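Local structure of predicted sugar phosphatases of the HAD superfamily (Cytophaga hutchinsonii, 2HX1) at residues I99-G104 against G131-L136; P121-D126 against F147-K152; A164-T169 against R197-F202. The protein is a predicted sugar phosphatase of the HAD superfamily, probably hydrolysing sugar phosphate esters with the aid of a bound magnesium ion. All coordinates share one frame; numbering follows the deposited sequence.

Contact 1. Residues I99-G104 against G131-L136; sequences IVAYLG and GEVNAL
Ile99 is held through both its backbone N and its backbone O by the neighbouring parallel strand: its N donates to Glu132 O (2.8 Å, 174° at the hydrogen), and its O accepts from Asn134 N at 2.8 Å. The Ile99 side chain crosses that of Glu132 at about a right angle, bringing CD1 to 3.8 Å from Glu132 CB, and its CB rests 4.1 Å from Val133 CG2. Two residues on, Ala101 N reaches Ala135 O (2.8 Å). Ile99 pairs with Val133 but Ala101 with Leu136, which leaves Asn134 and Ala135 facing the single Val100: a beta bulge. The small Ala101 CB sits between Val133 CG1 (3.9 Å) and Leu136 CD1 (4.1 Å). With chi1 at 167° and chi2 at 67°, Leu136 brings CD1 to 3.5 Å from Ala101 O. Ile99, Ala101, Val133 and Leu136 thus share one face of the sheet, where Leu136 also meets helix 146-159. Asn134 ND2 ties back to Gly97 O. Strands 98-103 and 133-138 are neighbours in the five-stranded parallel alpha/beta sheet, an arrangement consistent with the C2-type cap of HAD phosphatases.

Contact 2. Residues P121-D126 against F147-K152; sequences PVSAID and FHDLNK
This is a loop-on-helix contact, in which Val122 and Ser123, in a short 3-10 turn just beyond strand 117-121, lean on Asp149 and Lys152, one turn apart on helix 146-159. The apolar part is small. Val122 CG1 lies 3.6 Å from Lys152 CB, the two side chains sliding past each other in opposite directions, and it also comes near the backbone O of Asp149. Val122 is wedged in from the sheet side as well, touching Ala101, Leu103 and Leu136, so it fills the seam between helix and strands. The helix belongs to the beta-alpha-beta crossover that leads from strand 133-138 to its parallel neighbour 164-167, and the loop that follows the outermost strand, 117-121, packs beside it. Lys152 reaches across to the turn: its chain bends at chi3 (137°) and sets NZ near two backbone oxygens, Ser123 O at 3.2 Å and Ile125 O at 3.1 Å, both weak hydrogen bonds. The turn itself is held by Ala124 N to Pro121 O and by Ile125 N to Val122 O. Beside Asp149, Ser123 CB lies 3.4 Å from Asp149 OD2, and a water spans the two residues, accepting from Ser123 N (3.1 Å) and donating to Asp149 OD2 (2.7 Å). Farther round the helix, Asn151 OD1 takes a hydrogen bond from Ile182 N of the second subunit.

Contact 3. Residues A164-T169 against R197-F202; sequences AIVANT and RRFIRF. With EDO (1,2-ethanediol), chain M.
Ala164, Val166 and Asn168 alternate with Ile200 and Phe202 in four parallel-strand hydrogen bonds. Ile200 N donates to Ala164 O (2.7 Å), Val166 N to Ile200 O (3.0 Å), Phe202 N to Val166 O, and Asn168 N to Phe202 O (2.9 Å). A water continues the join at one end, taking a bond from Ala164 N and giving one to Arg198 O. A 1,2-ethanediol, probably from the crystallisation liquor, donates from O1 to Phe199 O (2.7 Å) and also bonds Thr269 O of the third subunit. Two apolar clusters form. In one, Ala164 CB makes a CH-pi contact over the Phe199 ring, 3.8 Å from its centroid and 19° off the normal, while Val166 CG1 comes to the same ring obliquely. In the other, Ile165 CG2 presses to 3.4 Å from Phe202 CE2, and Ile200 CG2 lies over a face of that ring. The polar side chains meet near the strand ends. Arg201, extended from CG to NE, runs alongside Val166, whose CG1 sits over the centre of the guanidinium. Arg201 NH1 donates to Asn168 OD1 (3.2 Å) in the carbonyl plane, though amide and guanidinium are 87° apart. Asn168 ND2 goes to Lys204 O. Arg201 NH2 forms a salt bridge with Glu192 of helix 184-195, which touches Val166 and Phe199; helix 83-94 covers Ile165 and Phe202, and strand 133-138 lies beyond 164-167.

All three contacts belong to the five-stranded parallel sheet and its helices, consistent with a cap inserted between strands 80-82 and 228-232 of the six-stranded catalytic sheet. Contacts 1 and 2 have centres about 10 Å apart and alternate along the chain; they touch through Tyr102 O and Val122 N, and through Val133 CG2 and Ile125 CD1. Contact 3 follows, centred about 14 Å from contact 1 and joined to it through Leu136 O and Ile165 N on adjacent strands, while contacts 2 and 3, about 18 Å apart, do not touch. Contacts 1 and 2 thus build the far side of the probable cap, contact 3 the side nearer the metal, the Asn168 side chain about 11 Å from magnesium.

Contact 1. Residues I99-G104 against G131-L136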
loop_
_atom_site.group_PDB
_atom_site.type_symbol
_atom_site.label_atom_id
_atom_site.label_comp_id
_atom_site.label_asym_id
_atom_site.label_seq_id
_atom_site.Cartn_x
_atom_site.Cartn_y
_atom_site.Cartn_z
ATOM N N ILE A 99 9.172 21.255 23.760
ATOM C CA ILE A 99 9.140 19.864 24.228
ATOM C C ILE A 99 9.321 18.872 23.032
ATOM O O ILE A 99 8.774 19.083 21.952
ATOM C CB ILE A 99 7.794 19.570 24.897
ATOM C CG1 ILE A 99 7.493 20.589 26.003
ATOM C CG2 ILE A 99 7.737 18.130 25.452
ATOM C CD1 ILE A 99 5.996 20.593 26.384
ATOM N N VAL A 100 10.114 17.825 23.225
ATOM C CA VAL A 100 10.140 16.672 22.292
ATOM C C VAL A 100 9.360 15.554 22.975
ATOM O O VAL A 100 9.705 15.144 24.081
ATOM C CB VAL A 100 11.606 16.259 21.926
ATOM C CG1 VAL A 100 11.661 14.943 21.164
ATOM C CG2 VAL A 100 12.273 17.358 21.087
ATOM N N ALA A 101 8.241 15.146 22.372
ATOM C CA ALA A 101 7.412 14.066 22.916
ATOM C C ALA A 101 7.998 12.711 22.482
ATOM O O ALA A 101 8.581 12.587 21.402
ATOM C CB ALA A 101 5.955 14.239 22.470
ATOM N N TYR A 102 7.912 11.706 23.335
ATOM C CA TYR A 102 8.439 10.414 22.957
ATOM C C TYR A 102 7.546 9.259 23.350
ATOM O O TYR A 102 6.808 9.325 24.316
ATOM C CB TYR A 102 9.849 10.200 23.523
ATOM C CG TYR A 102 9.944 10.018 25.037
ATOM C CD1 TYR A 102 9.817 8.762 25.608
ATOM C CD2 TYR A 102 10.199 11.110 25.880
ATOM C CE1 TYR A 102 9.930 8.586 26.988
ATOM C CE2 TYR A 102 10.312 10.951 27.232
ATOM C CZ TYR A 102 10.178 9.688 27.789
ATOM O OH TYR A 102 10.285 9.534 29.136
ATOM N N LEU A 103 7.667 8.194 22.570
ATOM C CA LEU A 103 7.106 6.910 22.877
ATOM C C LEU A 103 8.261 5.963 23.197
ATOM O O LEU A 103 9.091 5.662 22.347
ATOM C CB LEU A 103 6.243 6.389 21.711
ATOM C CG LEU A 103 4.876 7.030 21.480
ATOM C CD1 LEU A 103 4.125 6.283 20.386
ATOM C CD2 LEU A 103 4.023 7.118 22.774
ATOM N N GLY A 104 8.324 5.523 24.450
ATOM C CA GLY A 104 9.428 4.682 24.917
ATOM C C GLY A 104 9.549 4.714 26.425
ATOM O O GLY A 104 8.587 5.054 27.115
ATOM N N GLY A 131 1.031 23.003 22.861
ATOM C CA GLY A 131 1.478 24.092 21.981
ATOM C C GLY A 131 2.978 24.277 21.969
ATOM O O GLY A 131 3.530 25.021 21.137
ATOM N N GLU A 132 3.640 23.609 22.902
ATOM C CA GLU A 132 5.078 23.672 23.006
ATOM C C GLU A 132 5.754 22.423 22.448
ATOM O O GLU A 132 6.975 22.367 22.416
ATOM C CB GLU A 132 5.450 23.871 24.473
ATOM C CG GLU A 132 5.431 25.328 24.899
ATOM C CD GLU A 132 6.712 26.060 24.473
ATOM O OE1 GLU A 132 7.792 25.823 25.100
ATOM O OE2 GLU A 132 6.618 26.869 23.513
ATOM N N VAL A 133 4.982 21.427 22.008
ATOM C CA VAL A 133 5.580 20.196 21.505
ATOM C C VAL A 133 6.023 20.431 20.074
ATOM O O VAL A 133 5.203 20.647 19.194
ATOM C CB VAL A 133 4.636 18.986 21.551
ATOM C CG1 VAL A 133 5.292 17.770 20.880
ATOM C CG2 VAL A 133 4.252 18.634 22.958
ATOM N N ASN A 134 7.333 20.316 19.841
ATOM C CA ASN A 134 7.929 20.675 18.548
ATOM C C ASN A 134 8.451 19.478 17.778
ATOM O O ASN A 134 8.883 19.610 16.633
ATOM C CB ASN A 134 9.046 21.687 18.790
ATOM C CG ASN A 134 8.531 22.984 19.383
ATOM O OD1 ASN A 134 7.370 23.346 19.206
ATOM N ND2 ASN A 134 9.379 23.666 20.112
ATOM N N ALA A 135 8.399 18.299 18.394
ATOM C CA ALA A 135 8.746 17.062 17.690
ATOM C C ALA A 135 8.233 15.858 18.465
ATOM O O ALA A 135 7.974 15.922 19.681
ATOM C CB ALA A 135 10.299 16.937 17.445
ATOM N N LEU A 136 8.103 14.753 17.753
ATOM C CA LEU A 136 7.754 13.471 18.348
ATOM C C LEU A 136 8.825 12.468 17.956
ATOM O O LEU A 136 9.128 12.343 16.771
ATOM C CB LEU A 136 6.399 12.998 17.814
ATOM C CG LEU A 136 6.025 11.540 18.089
ATOM C CD1 LEU A 136 5.803 11.354 19.602
ATOM C CD2 LEU A 136 4.795 11.140 17.273
#

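Contact 2. Residues P121-D126 against F147-K152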
loop_
_atom_site.group_PDB
_atom_site.type_symbol
_atom_site.label_atom_id
_atom_site.label_comp_id
_atom_site.label_asym_id
_atom_site.label_seq_id
_atom_site.Cartn_x
_atom_site.Cartn_y
_atom_site.Cartn_z
ATOM N N PRO A 121 7.190 12.086 27.861
ATOM C CA PRO A 121 6.465 11.026 27.191
ATOM C C PRO A 121 5.167 11.573 26.622
ATOM O O PRO A 121 4.583 12.516 27.195
ATOM C CB PRO A 121 6.169 10.039 28.309
ATOM C CG PRO A 121 6.145 10.863 29.533
ATOM C CD PRO A 121 7.210 11.901 29.315
ATOM N N VAL A 122 4.693 10.990 25.525
ATOM C CA VAL A 122 3.379 11.380 24.972
ATOM C C VAL A 122 2.286 11.412 26.061
ATOM O O VAL A 122 1.420 12.278 26.027
ATOM C CB VAL A 122 2.951 10.494 23.761
ATOM C CG1 VAL A 122 1.474 10.700 23.424
ATOM C CG2 VAL A 122 3.817 10.818 22.523
ATOM N N SER A 123 2.371 10.526 27.047
ATOM C CA SER A 123 1.409 10.468 28.142
ATOM C C SER A 123 1.302 11.745 28.965
ATOM O O SER A 123 0.266 11.992 29.587
ATOM C CB SER A 123 1.817 9.375 29.119
ATOM O OG SER A 123 3.073 9.688 29.672
ATOM N N ALA A 124 2.375 12.535 29.000
ATOM C CA ALA A 124 2.401 13.796 29.765
ATOM C C ALA A 124 2.068 15.009 28.923
ATOM O O ALA A 124 2.325 16.155 29.355
ATOM C CB ALA A 124 3.766 13.989 30.441
ATOM N N ILE A 125 1.507 14.784 27.729
ATOM C CA ILE A 125 1.129 15.872 26.856
ATOM C C ILE A 125 -0.373 16.045 26.922
ATOM O O ILE A 125 -1.123 15.065 26.865
ATOM C CB ILE A 125 1.501 15.628 25.382
ATOM C CG1 ILE A 125 3.005 15.401 25.248
ATOM C CG2 ILE A 125 1.035 16.821 24.507
ATOM C CD1 ILE A 125 3.854 16.553 25.679
ATOM N N ASP A 126 -0.796 17.300 27.054
ATOM C CA ASP A 126 -2.203 17.658 27.094
ATOM C C ASP A 126 -2.370 19.075 26.572
ATOM O O ASP A 126 -1.394 19.717 26.166
ATOM C CB ASP A 126 -2.716 17.596 28.545
ATOM C CG ASP A 126 -1.930 18.515 29.501
ATOM O OD1 ASP A 126 -1.449 19.602 29.076
ATOM O OD2 ASP A 126 -1.771 18.143 30.693
ATOM N N PHE A 147 -2.958 1.700 24.324
ATOM C CA PHE A 147 -4.319 2.163 24.066
ATOM C C PHE A 147 -4.407 3.657 24.272
ATOM O O PHE A 147 -4.945 4.395 23.403
ATOM C CB PHE A 147 -5.314 1.442 24.961
ATOM C CG PHE A 147 -6.711 2.018 24.942
ATOM C CD1 PHE A 147 -7.559 1.809 23.873
ATOM C CD2 PHE A 147 -7.210 2.720 26.057
ATOM C CE1 PHE A 147 -8.874 2.306 23.887
ATOM C CE2 PHE A 147 -8.519 3.218 26.073
ATOM C CZ PHE A 147 -9.358 2.994 24.993
ATOM N N HIS A 148 -3.854 4.104 25.399
ATOM C CA HIS A 148 -3.819 5.525 25.728
ATOM C C HIS A 148 -2.970 6.346 24.772
ATOM O O HIS A 148 -3.415 7.333 24.180
ATOM C CB HIS A 148 -3.328 5.732 27.166
ATOM C CG HIS A 148 -4.294 5.250 28.203
ATOM N ND1 HIS A 148 -3.908 4.934 29.492
ATOM C CD2 HIS A 148 -5.629 5.020 28.139
ATOM C CE1 HIS A 148 -4.966 4.526 30.172
ATOM N NE2 HIS A 148 -6.021 4.558 29.371
ATOM N N ASP A 149 -1.743 5.902 24.566
ATOM C CA ASP A 149 -0.725 6.754 23.929
ATOM C C ASP A 149 -0.580 6.618 22.436
ATOM O O ASP A 149 -0.091 7.541 21.797
ATOM C CB ASP A 149 0.593 6.566 24.658
ATOM C CG ASP A 149 0.502 7.038 26.103
ATOM O OD1 ASP A 149 -0.510 7.720 26.417
ATOM O OD2 ASP A 149 1.423 6.759 26.906
ATOM N N LEU A 150 -1.022 5.509 21.849
ATOM C CA LEU A 150 -1.157 5.457 20.388
ATOM C C LEU A 150 -2.279 6.362 19.901
ATOM O O LEU A 150 -2.140 7.078 18.896
ATOM C CB LEU A 150 -1.409 4.033 19.888
ATOM C CG LEU A 150 -0.195 3.142 20.179
ATOM C CD1 LEU A 150 -0.401 1.780 19.625
ATOM C CD2 LEU A 150 1.121 3.769 19.651
ATOM N N ASN A 151 -3.407 6.291 20.597
ATOM C CA ASN A 151 -4.474 7.261 20.406
ATOM C C ASN A 151 -4.000 8.684 20.599
ATOM O O ASN A 151 -4.251 9.532 19.727
ATOM C CB ASN A 151 -5.674 6.952 21.289
ATOM C CG ASN A 151 -6.599 5.934 20.665
ATOM O OD1 ASN A 151 -7.188 6.194 19.608
ATOM N ND2 ASN A 151 -6.762 4.779 21.323
ATOM N N LYS A 152 -3.290 8.972 21.691
ATOM C CA LYS A 152 -2.797 10.357 21.894
ATOM C C LYS A 152 -1.817 10.777 20.788
ATOM O O LYS A 152 -1.806 11.917 20.401
ATOM C CB LYS A 152 -2.087 10.539 23.252
ATOM C CG LYS A 152 -3.000 10.776 24.452
ATOM C CD LYS A 152 -2.188 11.132 25.746
ATOM C CE LYS A 152 -2.845 12.304 26.527
ATOM N NZ LYS A 152 -2.433 12.447 27.974
HETATM O O HOH W 1 3.877 7.920 26.485
#

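Contact 3. Residues A164-T169 against R197-F202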
loop_
_atom_site.group_PDB
_atom_site.type_symbol
_atom_site.label_atom_id
_atom_site.label_comp_id
_atom_site.label_asym_id
_atom_site.label_seq_id
_atom_site.Cartn_x
_atom_site.Cartn_y
_atom_site.Cartn_z
ATOM N N ALA A 164 7.753 13.755 12.939
ATOM C CA ALA A 164 7.650 12.493 13.648
ATOM C C ALA A 164 8.813 11.621 13.172
ATOM O O ALA A 164 8.949 11.375 11.960
ATOM C CB ALA A 164 6.306 11.814 13.377
ATOM N N ILE A 165 9.661 11.199 14.116
ATOM C CA ILE A 165 10.936 10.500 13.828
ATOM C C ILE A 165 10.945 9.085 14.463
ATOM O O ILE A 165 10.541 8.889 15.624
ATOM C CB ILE A 165 12.142 11.327 14.392
ATOM C CG1 ILE A 165 12.191 12.724 13.790
ATOM C CG2 ILE A 165 13.522 10.675 14.114
ATOM C CD1 ILE A 165 13.071 13.652 14.574
ATOM N N VAL A 166 11.431 8.095 13.728
ATOM C CA VAL A 166 11.688 6.771 14.291
ATOM C C VAL A 166 12.931 6.180 13.623
ATOM O O VAL A 166 13.220 6.503 12.480
ATOM C CB VAL A 166 10.426 5.824 14.086
ATOM C CG1 VAL A 166 10.163 5.532 12.583
ATOM C CG2 VAL A 166 10.573 4.505 14.880
ATOM N N ALA A 167 13.643 5.306 14.333
ATOM C CA ALA A 167 14.679 4.432 13.748
ATOM C C ALA A 167 14.000 3.417 12.834
ATOM O O ALA A 167 12.958 2.859 13.188
ATOM C CB ALA A 167 15.428 3.677 14.835
ATOM N N ASN A 168 14.609 3.155 11.690
ATOM C CA ASN A 168 14.019 2.281 10.681
ATOM C C ASN A 168 14.217 0.818 11.045
ATOM O O ASN A 168 14.855 0.066 10.303
ATOM C CB ASN A 168 14.635 2.560 9.319
ATOM C CG ASN A 168 13.843 1.939 8.198
ATOM O OD1 ASN A 168 12.627 1.988 8.210
ATOM N ND2 ASN A 168 14.527 1.353 7.226
ATOM N N THR A 169 13.656 0.398 12.173
ATOM C CA THR A 169 13.875 -0.968 12.617
ATOM C C THR A 169 12.936 -1.857 11.797
ATOM O O THR A 169 12.047 -1.375 11.074
ATOM C CB THR A 169 13.608 -1.147 14.139
ATOM O OG1 THR A 169 12.199 -1.176 14.391
ATOM C CG2 THR A 169 14.271 -0.020 14.998
ATOM N N ARG A 197 1.661 7.889 5.452
ATOM C CA ARG A 197 3.105 8.039 5.679
ATOM C C ARG A 197 3.380 9.383 6.326
ATOM O O ARG A 197 2.806 10.409 5.947
ATOM C CB ARG A 197 3.867 7.957 4.359
ATOM C CG ARG A 197 5.371 8.207 4.474
ATOM C CD ARG A 197 6.135 7.556 3.325
ATOM N NE ARG A 197 5.771 8.129 2.026
ATOM C CZ ARG A 197 6.455 9.074 1.380
ATOM N NH1 ARG A 197 7.575 9.579 1.899
ATOM N NH2 ARG A 197 6.020 9.516 0.196
ATOM N N ARG A 198 4.279 9.393 7.289
ATOM C CA ARG A 198 4.339 10.525 8.198
ATOM C C ARG A 198 5.624 10.562 9.034
ATOM O O ARG A 198 5.938 11.615 9.597
ATOM C CB ARG A 198 3.084 10.510 9.107
ATOM C CG ARG A 198 2.997 11.648 10.177
ATOM C CD ARG A 198 2.630 12.965 9.558
ATOM N NE ARG A 198 2.334 14.011 10.540
ATOM C CZ ARG A 198 3.251 14.722 11.180
ATOM N NH1 ARG A 198 4.529 14.482 10.984
ATOM N NH2 ARG A 198 2.879 15.666 12.040
ATOM N N PHE A 199 6.341 9.427 9.133
ATOM C CA PHE A 199 7.589 9.362 9.890
ATOM C C PHE A 199 8.798 9.567 9.008
ATOM O O PHE A 199 8.881 9.036 7.902
ATOM C CB PHE A 199 7.720 8.061 10.681
ATOM C CG PHE A 199 6.860 8.035 11.892
ATOM C CD1 PHE A 199 5.494 7.805 11.779
ATOM C CD2 PHE A 199 7.387 8.288 13.128
ATOM C CE1 PHE A 199 4.673 7.816 12.897
ATOM C CE2 PHE A 199 6.568 8.324 14.269
ATOM C CZ PHE A 199 5.222 8.081 14.155
ATOM N N ILE A 200 9.683 10.424 9.497
ATOM C CA ILE A 200 11.065 10.481 9.039
ATOM C C ILE A 200 11.752 9.281 9.660
ATOM O O ILE A 200 11.772 9.124 10.896
ATOM C CB ILE A 200 11.807 11.744 9.528
ATOM C CG1 ILE A 200 11.131 13.038 9.014
ATOM C CG2 ILE A 200 13.269 11.693 9.031
ATOM C CD1 ILE A 200 11.147 14.211 9.991
ATOM N N ARG A 201 12.292 8.424 8.809
ATOM C CA ARG A 201 12.970 7.218 9.253
ATOM C C ARG A 201 14.486 7.322 9.057
ATOM O O ARG A 201 14.939 7.626 7.976
ATOM C CB ARG A 201 12.420 6.038 8.458
ATOM C CG ARG A 201 11.019 5.599 8.963
ATOM C CD ARG A 201 10.359 4.617 8.045
ATOM N NE ARG A 201 9.049 4.219 8.570
ATOM C CZ ARG A 201 8.807 3.136 9.309
ATOM N NH1 ARG A 201 9.784 2.291 9.642
ATOM N NH2 ARG A 201 7.564 2.887 9.722
ATOM N N PHE A 202 15.254 7.061 10.108
ATOM C CA PHE A 202 16.717 7.157 10.058
ATOM C C PHE A 202 17.312 5.783 10.154
ATOM O O PHE A 202 16.790 4.907 10.873
ATOM C CB PHE A 202 17.254 8.009 11.209
ATOM C CG PHE A 202 16.919 9.500 11.088
ATOM C CD1 PHE A 202 17.232 10.207 9.935
ATOM C CD2 PHE A 202 16.333 10.177 12.138
ATOM C CE1 PHE A 202 16.963 11.576 9.828
ATOM C CE2 PHE A 202 16.061 11.543 12.040
ATOM C CZ PHE A 202 16.376 12.231 10.884
HETATM C C1 EDO M . 8.075 11.330 5.113
HETATM O O1 EDO M . 8.731 10.097 5.442
HETATM C C2 EDO M . 7.736 12.092 6.389
HETATM O O2 EDO M . 6.393 12.572 6.311
HETATM O O HOH W 2 7.354 13.920 10.004
HETATM O O HOH W 3 9.723 -0.497 10.615
#